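Local coordinates for Glyoxalase/bleomycin resistance protein/dioxygenase (Albidiferax ferrireducens T118, PDB 4QB5) that has no firmly established function but belongs to the vicinal oxygen chelate superfamily and may act as a dioxygenase, at residues C[27-32]-C[136-141]; C[38-43]-C[130-135]; C[42-47]-C[99-104]. All blocks are in the same frame, centred on the assembly; numbering follows the deposited sequence.

In the fold
The three contacts illustrate how a small alpha/beta fold joins its two mixed sheets and its two helices. Interaction 1 joins the end of strand 24-30 to the turn before strand 139-144 in the other sheet, and interaction 2 lays helix 34-46 against strand 127-133 and its following turn. Both are largely buried, and each includes an aspartate hydrogen bond, to a backbone N-H in the first and a tyrosine hydroxyl in the second. Interaction 3, only partly buried, uses the C-terminal part of the same helix 34-46 to meet helix 95-107, and its chemistry is mainly apolar. Leu132 of interaction 2 touches Leu44 and Phe101 of interaction 3, so these two contacts share one apolar core.

Interaction 1. Residues C[27-32]-C[136-141]; sequences VMVGVN and DGNKIC
Asp136 reaches from a turn to Gly30, Val31 and Asn32, where the chain leaves strand 24-30. CB starts 4.1 Å from Gly30 O. With CG anti to its own carbonyl carbon (chi1 -68°), the carboxylate is carried on to Val31, where CG lies 3.6 Å from Val31 CA. The two oxygens then part company: OD2 rests 3.4 Å from Val31 CB, a purely van der Waals neighbour, while OD1 accepts a hydrogen bond of 2.8 Å from Asn32 N. That bond is bent to 150° at the hydrogen and arrives from above the carboxylate plane, 43° out of it. In this vicinal oxygen chelate fold the contact joins one mixed sheet to the other: strand 24-30 is the outermost strand of its sheet within the chain, and the turn around Gly137 links two strands of the second. Through Val27 and Met28 the first sheet runs on, antiparallel, into a strand of the second subunit. Nearer the strand, Asn138 and Val29 run past each other in opposite directions, Asn138 CG coming within 3.9 Å of Val29 CB. Val29 also packs against Phe69 and Ile71 of strand 67-72.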
loop_
_atom_site.group_PDB
_atom_site.type_symbol
_atom_site.label_atom_id
_atom_site.label_comp_id
_atom_site.label_asym_id
_atom_site.label_seq_id
_atom_site.Cartn_x
_atom_site.Cartn_y
_atom_site.Cartn_z
ATOM N N VAL C 27 4.985 1.863 -2.100
ATOM C CA VAL C 27 3.613 2.244 -1.901
ATOM C C VAL C 27 3.560 3.750 -1.900
ATOM O O VAL C 27 4.371 4.426 -1.179
ATOM C CB VAL C 27 3.026 1.701 -0.567
ATOM C CG1 VAL C 27 1.541 2.038 -0.438
ATOM C CG2 VAL C 27 3.218 0.221 -0.440
HETATM N N MSE C 28 2.635 4.314 -2.688
HETATM C CA MSE C 28 2.406 5.766 -2.720
HETATM C C MSE C 28 1.038 6.002 -2.173
HETATM O O MSE C 28 0.121 5.118 -2.332
HETATM C CB MSE C 28 2.414 6.279 -4.149
HETATM C CG MSE C 28 3.529 5.736 -4.998
HETATM SE SE MSE C 28 5.253 6.494 -4.355
HETATM C CE MSE C 28 4.820 8.357 -4.853
ATOM N N VAL C 29 0.854 7.099 -1.450
ATOM C CA VAL C 29 -0.483 7.601 -1.113
ATOM C C VAL C 29 -0.614 9.029 -1.602
ATOM O O VAL C 29 0.363 9.751 -1.722
ATOM C CB VAL C 29 -0.838 7.537 0.398
ATOM C CG1 VAL C 29 -0.835 6.092 0.892
ATOM C CG2 VAL C 29 0.103 8.399 1.252
ATOM N N GLY C 30 -1.852 9.445 -1.863
ATOM C CA GLY C 30 -2.086 10.816 -2.290
ATOM C C GLY C 30 -2.269 11.772 -1.153
ATOM O O GLY C 30 -2.865 11.448 -0.140
ATOM N N VAL C 31 -1.685 12.954 -1.260
ATOM C CA VAL C 31 -1.892 13.963 -0.217
ATOM C C VAL C 31 -2.276 15.298 -0.863
ATOM O O VAL C 31 -1.926 15.547 -2.009
ATOM C CB VAL C 31 -0.599 14.147 0.636
ATOM C CG1 VAL C 31 -0.180 12.839 1.239
ATOM C CG2 VAL C 31 0.556 14.716 -0.181
ATOM N N ASN C 32 -3.007 16.135 -0.138
ATOM C CA ASN C 32 -3.475 17.406 -0.666
ATOM C C ASN C 32 -2.571 18.562 -0.270
ATOM O O ASN C 32 -2.619 19.614 -0.895
ATOM C CB ASN C 32 -4.964 17.629 -0.334
ATOM C CG ASN C 32 -5.924 16.779 -1.269
ATOM O OD1 ASN C 32 -6.890 16.087 -0.798
ATOM N ND2 ASN C 32 -5.678 16.857 -2.588
ATOM N N ASP C 136 -4.642 13.452 5.600
ATOM C CA ASP C 136 -5.569 13.318 4.447
ATOM C C ASP C 136 -6.623 12.230 4.609
ATOM O O ASP C 136 -7.403 12.052 3.724
ATOM C CB ASP C 136 -4.755 13.070 3.178
ATOM C CG ASP C 136 -3.934 14.293 2.784
ATOM O OD1 ASP C 136 -4.455 15.166 2.045
ATOM O OD2 ASP C 136 -2.801 14.434 3.266
ATOM N N GLY C 137 -6.670 11.530 5.739
ATOM C CA GLY C 137 -7.615 10.439 5.893
ATOM C C GLY C 137 -7.031 9.096 5.400
ATOM O O GLY C 137 -7.680 8.047 5.506
ATOM N N ASN C 138 -5.814 9.053 4.899
ATOM C CA ASN C 138 -5.233 7.724 4.617
ATOM C C ASN C 138 -5.104 6.874 5.894
ATOM O O ASN C 138 -4.568 7.335 6.901
ATOM C CB ASN C 138 -3.859 7.793 3.940
ATOM C CG ASN C 138 -3.885 8.561 2.613
ATOM O OD1 ASN C 138 -3.209 9.582 2.456
ATOM N ND2 ASN C 138 -4.650 8.070 1.662
ATOM N N LYS C 139 -5.584 5.619 5.845
ATOM C CA LYS C 139 -5.583 4.758 7.005
ATOM C C LYS C 139 -4.309 3.979 7.056
ATOM O O LYS C 139 -3.970 3.311 6.086
ATOM C CB LYS C 139 -6.805 3.797 6.977
ATOM C CG LYS C 139 -6.970 3.021 8.255
ATOM C CD LYS C 139 -8.278 2.224 8.224
ATOM C CE LYS C 139 -8.576 1.657 9.579
ATOM N NZ LYS C 139 -9.644 0.615 9.456
ATOM N N ILE C 140 -3.583 4.080 8.176
ATOM C CA ILE C 140 -2.229 3.484 8.283
ATOM C C ILE C 140 -2.101 2.811 9.638
ATOM O O ILE C 140 -2.875 3.081 10.552
ATOM C CB ILE C 140 -1.102 4.545 8.071
ATOM C CG1 ILE C 140 -1.143 5.584 9.214
ATOM C CG2 ILE C 140 -1.275 5.205 6.696
ATOM C CD1 ILE C 140 -0.156 6.719 9.089
ATOM N N CYS C 141 -1.157 1.912 9.792
ATOM C CA CYS C 141 -0.880 1.352 11.105
ATOM C C CYS C 141 0.539 0.910 11.170
ATOM O O CYS C 141 1.263 0.840 10.131
ATOM C CB CYS C 141 -1.801 0.171 11.456
ATOM S SG CYS C 141 -1.571 -1.166 10.338
#

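Interaction 2. Residues C[38-43]-C[130-135]; sequences KKFYDA and AYLRDP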
loop_
_atom_site.group_PDB
_atom_site.type_symbol
_atom_site.label_atom_id
_atom_site.label_comp_id
_atom_site.label_asym_id
_atom_site.label_seq_id
_atom_site.Cartn_x
_atom_site.Cartn_y
_atom_site.Cartn_z
ATOM N N LYS C 38 4.636 15.823 4.696
ATOM C CA LYS C 38 6.047 15.610 4.944
ATOM C C LYS C 38 6.361 15.721 6.449
ATOM O O LYS C 38 7.094 14.911 7.023
ATOM C CB LYS C 38 6.900 16.597 4.182
ATOM C CG LYS C 38 8.376 16.332 4.401
ATOM C CD LYS C 38 9.221 17.402 3.788
ATOM C CE LYS C 38 10.651 16.949 3.732
ATOM N NZ LYS C 38 11.246 16.867 5.069
ATOM N N LYS C 39 5.772 16.704 7.090
ATOM C CA LYS C 39 6.061 16.924 8.487
ATOM C C LYS C 39 5.445 15.801 9.334
ATOM O O LYS C 39 6.087 15.281 10.255
ATOM C CB LYS C 39 5.574 18.292 8.889
ATOM C CG LYS C 39 5.790 18.575 10.364
ATOM C CD LYS C 39 5.419 20.032 10.689
ATOM C CE LYS C 39 4.687 20.088 12.017
ATOM N NZ LYS C 39 3.493 19.185 11.963
ATOM N N PHE C 40 4.220 15.409 9.021
ATOM C CA PHE C 40 3.630 14.194 9.643
ATOM C C PHE C 40 4.482 12.923 9.464
ATOM O O PHE C 40 4.841 12.277 10.473
ATOM C CB PHE C 40 2.201 14.018 9.111
ATOM C CG PHE C 40 1.520 12.799 9.591
ATOM C CD1 PHE C 40 0.856 12.797 10.791
ATOM C CD2 PHE C 40 1.518 11.658 8.853
ATOM C CE1 PHE C 40 0.187 11.663 11.226
ATOM C CE2 PHE C 40 0.855 10.521 9.277
ATOM C CZ PHE C 40 0.191 10.511 10.475
ATOM N N TYR C 41 4.834 12.586 8.217
ATOM C CA TYR C 41 5.557 11.312 7.935
ATOM C C TYR C 41 7.008 11.323 8.446
ATOM O O TYR C 41 7.493 10.296 8.893
ATOM C CB TYR C 41 5.433 10.842 6.460
ATOM C CG TYR C 41 4.086 10.257 6.185
ATOM C CD1 TYR C 41 3.786 8.968 6.619
ATOM C CD2 TYR C 41 3.077 10.967 5.482
ATOM C CE1 TYR C 41 2.551 8.422 6.423
ATOM C CE2 TYR C 41 1.835 10.378 5.227
ATOM C CZ TYR C 41 1.571 9.134 5.709
ATOM O OH TYR C 41 0.325 8.540 5.514
ATOM N N ASP C 42 7.678 12.469 8.370
ATOM C CA ASP C 42 8.992 12.653 9.002
ATOM C C ASP C 42 8.934 12.248 10.471
ATOM O O ASP C 42 9.744 11.395 10.950
ATOM C CB ASP C 42 9.491 14.129 8.864
ATOM C CG ASP C 42 10.031 14.445 7.478
ATOM O OD1 ASP C 42 9.998 13.585 6.524
ATOM O OD2 ASP C 42 10.507 15.611 7.291
ATOM N N ALA C 43 7.946 12.786 11.160
ATOM C CA ALA C 43 7.766 12.529 12.578
ATOM C C ALA C 43 7.380 11.074 12.826
ATOM O O ALA C 43 7.935 10.380 13.730
ATOM C CB ALA C 43 6.691 13.468 13.217
ATOM N N ALA C 130 -1.038 -0.452 16.019
ATOM C CA ALA C 130 -1.486 0.896 16.332
ATOM C C ALA C 130 -1.971 1.563 15.047
ATOM O O ALA C 130 -1.162 1.732 14.102
ATOM C CB ALA C 130 -0.299 1.695 16.914
ATOM N N TYR C 131 -3.237 1.941 15.019
ATOM C CA TYR C 131 -3.891 2.529 13.865
ATOM C C TYR C 131 -4.032 4.029 13.908
ATOM O O TYR C 131 -4.331 4.577 14.932
ATOM C CB TYR C 131 -5.293 1.941 13.665
ATOM C CG TYR C 131 -5.347 0.510 13.079
ATOM C CD1 TYR C 131 -5.383 0.282 11.704
ATOM C CD2 TYR C 131 -5.388 -0.588 13.916
ATOM C CE1 TYR C 131 -5.463 -1.006 11.169
ATOM C CE2 TYR C 131 -5.452 -1.890 13.409
ATOM C CZ TYR C 131 -5.479 -2.095 12.039
ATOM O OH TYR C 131 -5.584 -3.394 11.567
ATOM N N LEU C 132 -3.885 4.682 12.755
ATOM C CA LEU C 132 -4.094 6.140 12.603
ATOM C C LEU C 132 -4.704 6.456 11.253
ATOM O O LEU C 132 -4.640 5.641 10.335
ATOM C CB LEU C 132 -2.748 6.908 12.546
ATOM C CG LEU C 132 -1.887 6.922 13.773
ATOM C CD1 LEU C 132 -0.482 7.359 13.372
ATOM C CD2 LEU C 132 -2.498 7.855 14.838
ATOM N N ARG C 133 -5.227 7.660 11.128
ATOM C CA ARG C 133 -5.426 8.292 9.817
ATOM C C ARG C 133 -4.425 9.417 9.748
ATOM O O ARG C 133 -4.331 10.207 10.714
ATOM C CB ARG C 133 -6.859 8.858 9.658
ATOM C CG ARG C 133 -7.873 7.723 9.626
ATOM C CD ARG C 133 -9.267 8.129 9.242
ATOM N NE ARG C 133 -9.867 7.056 8.431
ATOM C CZ ARG C 133 -10.493 5.985 8.888
ATOM N NH1 ARG C 133 -10.675 5.768 10.219
ATOM N NH2 ARG C 133 -11.001 5.144 7.989
ATOM N N ASP C 134 -3.789 9.546 8.600
ATOM C CA ASP C 134 -2.924 10.669 8.319
ATOM C C ASP C 134 -3.806 11.939 8.095
ATOM O O ASP C 134 -5.042 11.887 8.169
ATOM C CB ASP C 134 -1.891 10.318 7.215
ATOM C CG ASP C 134 -2.432 10.427 5.786
ATOM O OD1 ASP C 134 -3.613 10.810 5.562
ATOM O OD2 ASP C 134 -1.628 10.118 4.835
ATOM N N PRO C 135 -3.173 13.073 7.902
ATOM C CA PRO C 135 -3.902 14.332 7.751
ATOM C C PRO C 135 -4.855 14.317 6.597
ATOM O O PRO C 135 -5.790 15.054 6.647
ATOM C CB PRO C 135 -2.786 15.371 7.508
ATOM C CG PRO C 135 -1.611 14.788 8.232
ATOM C CD PRO C 135 -1.720 13.282 8.015
#
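Phe40, on the inner face of helix 34-46, has more surface buried here than any other residue of the pair of segments, and it meets Leu132, Asp134 and Pro135 of the opposing segment. Because CG stands anti to the backbone N (chi1 177°), the ring projects toward the end of strand 127-133. Pro135 sits over one face: its CD lies 3.6 Å from the ring centroid and only 12° off the normal, a well-formed CH-pi contact. Before the proline, Asp134 places its CB 3.4 Å from Phe40 CE2, with the carboxylate plane nearly perpendicular to the ring. Back in the strand, Leu132 CD1 approaches Phe40 CZ at 4.3 Å.

Asp134 also meets the next residue of the helix. Tyr41 OH donates a 2.6 Å hydrogen bond to Asp134 OD2, on the anti side of the carboxylate and 20° out of its plane. The other oxygen, OD1, accepts from the backbone N of both Asp136 and Asn138; the first of these closes an Asx turn, so a single carboxylate shapes the turn and ties it to the helix. Phe40 CD2 covers one face of the Tyr41 ring, and Phe69 of strand 67-72 meets the same ring. Helix 34-46 thus packs on the end of a strand in one of the two sheets of the vicinal oxygen chelate fold, built from paired beta-alpha-beta-beta-beta units.

Interaction 3. Residues C[42-47]-C[99-104]; sequences DALLGT and DAFHAA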
loop_
_atom_site.group_PDB
_atom_site.type_symbol
_atom_site.label_atom_id
_atom_site.label_comp_id
_atom_site.label_asym_id
_atom_site.label_seq_id
_atom_site.Cartn_x
_atom_site.Cartn_y
_atom_site.Cartn_z
ATOM N N ASP C 42 7.678 12.469 8.370
ATOM C CA ASP C 42 8.992 12.653 9.002
ATOM C C ASP C 42 8.934 12.248 10.471
ATOM O O ASP C 42 9.744 11.395 10.950
ATOM C CB ASP C 42 9.491 14.129 8.864
ATOM C CG ASP C 42 10.031 14.445 7.478
ATOM O OD1 ASP C 42 9.998 13.585 6.524
ATOM O OD2 ASP C 42 10.507 15.611 7.291
ATOM N N ALA C 43 7.946 12.786 11.160
ATOM C CA ALA C 43 7.766 12.529 12.578
ATOM C C ALA C 43 7.380 11.074 12.826
ATOM O O ALA C 43 7.935 10.380 13.730
ATOM C CB ALA C 43 6.691 13.468 13.217
ATOM N N LEU C 44 6.452 10.601 12.009
ATOM C CA LEU C 44 5.887 9.280 12.188
ATOM C C LEU C 44 6.895 8.181 11.874
ATOM O O LEU C 44 7.154 7.302 12.684
ATOM C CB LEU C 44 4.710 9.113 11.242
ATOM C CG LEU C 44 3.954 7.820 11.384
ATOM C CD1 LEU C 44 3.012 7.924 12.567
ATOM C CD2 LEU C 44 3.215 7.469 10.096
ATOM N N LEU C 45 7.421 8.209 10.678
ATOM C CA LEU C 45 8.303 7.165 10.253
ATOM C C LEU C 45 9.681 7.290 10.886
ATOM O O LEU C 45 10.395 6.289 10.958
ATOM C CB LEU C 45 8.378 7.089 8.741
ATOM C CG LEU C 45 7.011 6.920 8.011
ATOM C CD1 LEU C 45 7.194 6.933 6.532
ATOM C CD2 LEU C 45 6.408 5.611 8.478
ATOM N N GLY C 46 10.070 8.490 11.323
ATOM C CA GLY C 46 11.314 8.638 12.113
ATOM C C GLY C 46 11.311 7.693 13.329
ATOM O O GLY C 46 12.365 7.215 13.753
ATOM N N THR C 47 10.149 7.423 13.906
ATOM C CA THR C 47 10.097 6.580 15.099
ATOM C C THR C 47 10.487 5.133 14.744
ATOM O O THR C 47 10.882 4.361 15.626
ATOM C CB THR C 47 8.714 6.481 15.759
ATOM O OG1 THR C 47 7.779 5.839 14.840
ATOM C CG2 THR C 47 8.215 7.815 16.233
ATOM N N ASP C 99 3.751 2.108 19.693
ATOM C CA ASP C 99 3.148 3.167 20.491
ATOM C C ASP C 99 3.818 4.528 20.189
ATOM O O ASP C 99 3.168 5.523 20.266
ATOM C CB ASP C 99 3.291 2.919 21.971
ATOM C CG ASP C 99 2.332 1.830 22.480
ATOM O OD1 ASP C 99 1.401 1.373 21.776
ATOM O OD2 ASP C 99 2.585 1.431 23.593
ATOM N N ALA C 100 5.117 4.548 19.980
ATOM C CA ALA C 100 5.841 5.828 19.614
ATOM C C ALA C 100 5.367 6.402 18.285
ATOM O O ALA C 100 5.175 7.595 18.114
ATOM C CB ALA C 100 7.318 5.481 19.499
ATOM N N PHE C 101 5.137 5.510 17.326
ATOM C CA PHE C 101 4.483 5.855 16.054
ATOM C C PHE C 101 3.122 6.508 16.242
ATOM O O PHE C 101 2.856 7.562 15.692
ATOM C CB PHE C 101 4.334 4.506 15.312
ATOM C CG PHE C 101 3.590 4.519 14.021
ATOM C CD1 PHE C 101 4.308 4.447 12.828
ATOM C CD2 PHE C 101 2.222 4.310 13.986
ATOM C CE1 PHE C 101 3.650 4.301 11.610
ATOM C CE2 PHE C 101 1.543 4.168 12.761
ATOM C CZ PHE C 101 2.265 4.151 11.577
ATOM N N HIS C 102 2.279 5.853 17.026
ATOM C CA HIS C 102 0.959 6.330 17.310
ATOM C C HIS C 102 1.030 7.713 17.958
ATOM O O HIS C 102 0.339 8.628 17.533
ATOM C CB HIS C 102 0.170 5.335 18.172
ATOM C CG HIS C 102 -1.243 5.746 18.402
ATOM N ND1 HIS C 102 -2.293 5.309 17.617
ATOM C CD2 HIS C 102 -1.788 6.550 19.331
ATOM C CE1 HIS C 102 -3.416 5.850 18.037
ATOM N NE2 HIS C 102 -3.137 6.603 19.083
ATOM N N ALA C 103 1.888 7.862 18.967
ATOM C CA ALA C 103 2.057 9.151 19.613
ATOM C C ALA C 103 2.547 10.238 18.638
ATOM O O ALA C 103 2.066 11.363 18.682
ATOM C CB ALA C 103 3.020 9.031 20.834
ATOM N N ALA C 104 3.537 9.936 17.816
ATOM C CA ALA C 104 4.031 10.909 16.912
ATOM C C ALA C 104 2.918 11.317 15.939
ATOM O O ALA C 104 2.744 12.507 15.616
ATOM C CB ALA C 104 5.209 10.358 16.155
#
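Leu44 and Phe101 form the apolar centre of an antiparallel helix pair, part of the alpha/beta vicinal oxygen chelate fold in which helices 34-46 and 95-107 lie side by side on the strands. The axes of the short segments 42-46 and 99-104 approach to 8.1 Å and run at 173° to one another, a close and nearly exactly antiparallel arrangement.

The aromatic contact comes first. Leu44 holds its CG anti to the backbone N (chi1 -176°), which swings the branched end over the Phe101 ring. CD1 takes the place above the middle of the face, 3.6 Å from the ring centroid in a CH-pi contact, while CD2 spreads toward the rim and comes to 3.5 Å from Phe101 CE1. Leu45, pointing away from the partner helix at its start, still brings CD2 near the plane of the same ring at its edge. Both Leu44 and Phe101 also touch Leu132 of strand 127-133, so the apolar layer between the helices merges with the core over the sheet.

The alanines are consistent with the close approach of the backbones. Ala104 CB fits 3.6 Å from Ala43 O, and the CA atoms of Leu44 and Ala104 are just 5.3 Å apart. Thr47 adds its methyl group to this side: CG2 packs 3.6 Å from Ala100 O and also touches Ala104 CB.

The polar contacts stay within 42-47. Thr47 OG1 lies at the edge of the Phe101 ring, near its plane, yet its hydrogen bond is directed back to its own segment. Leu44 O accepts both the backbone N of Thr47 and this hydroxyl: Thr47 OG1 lies 2.7 Å from Leu44 O, with a C=O...donor angle of 167°.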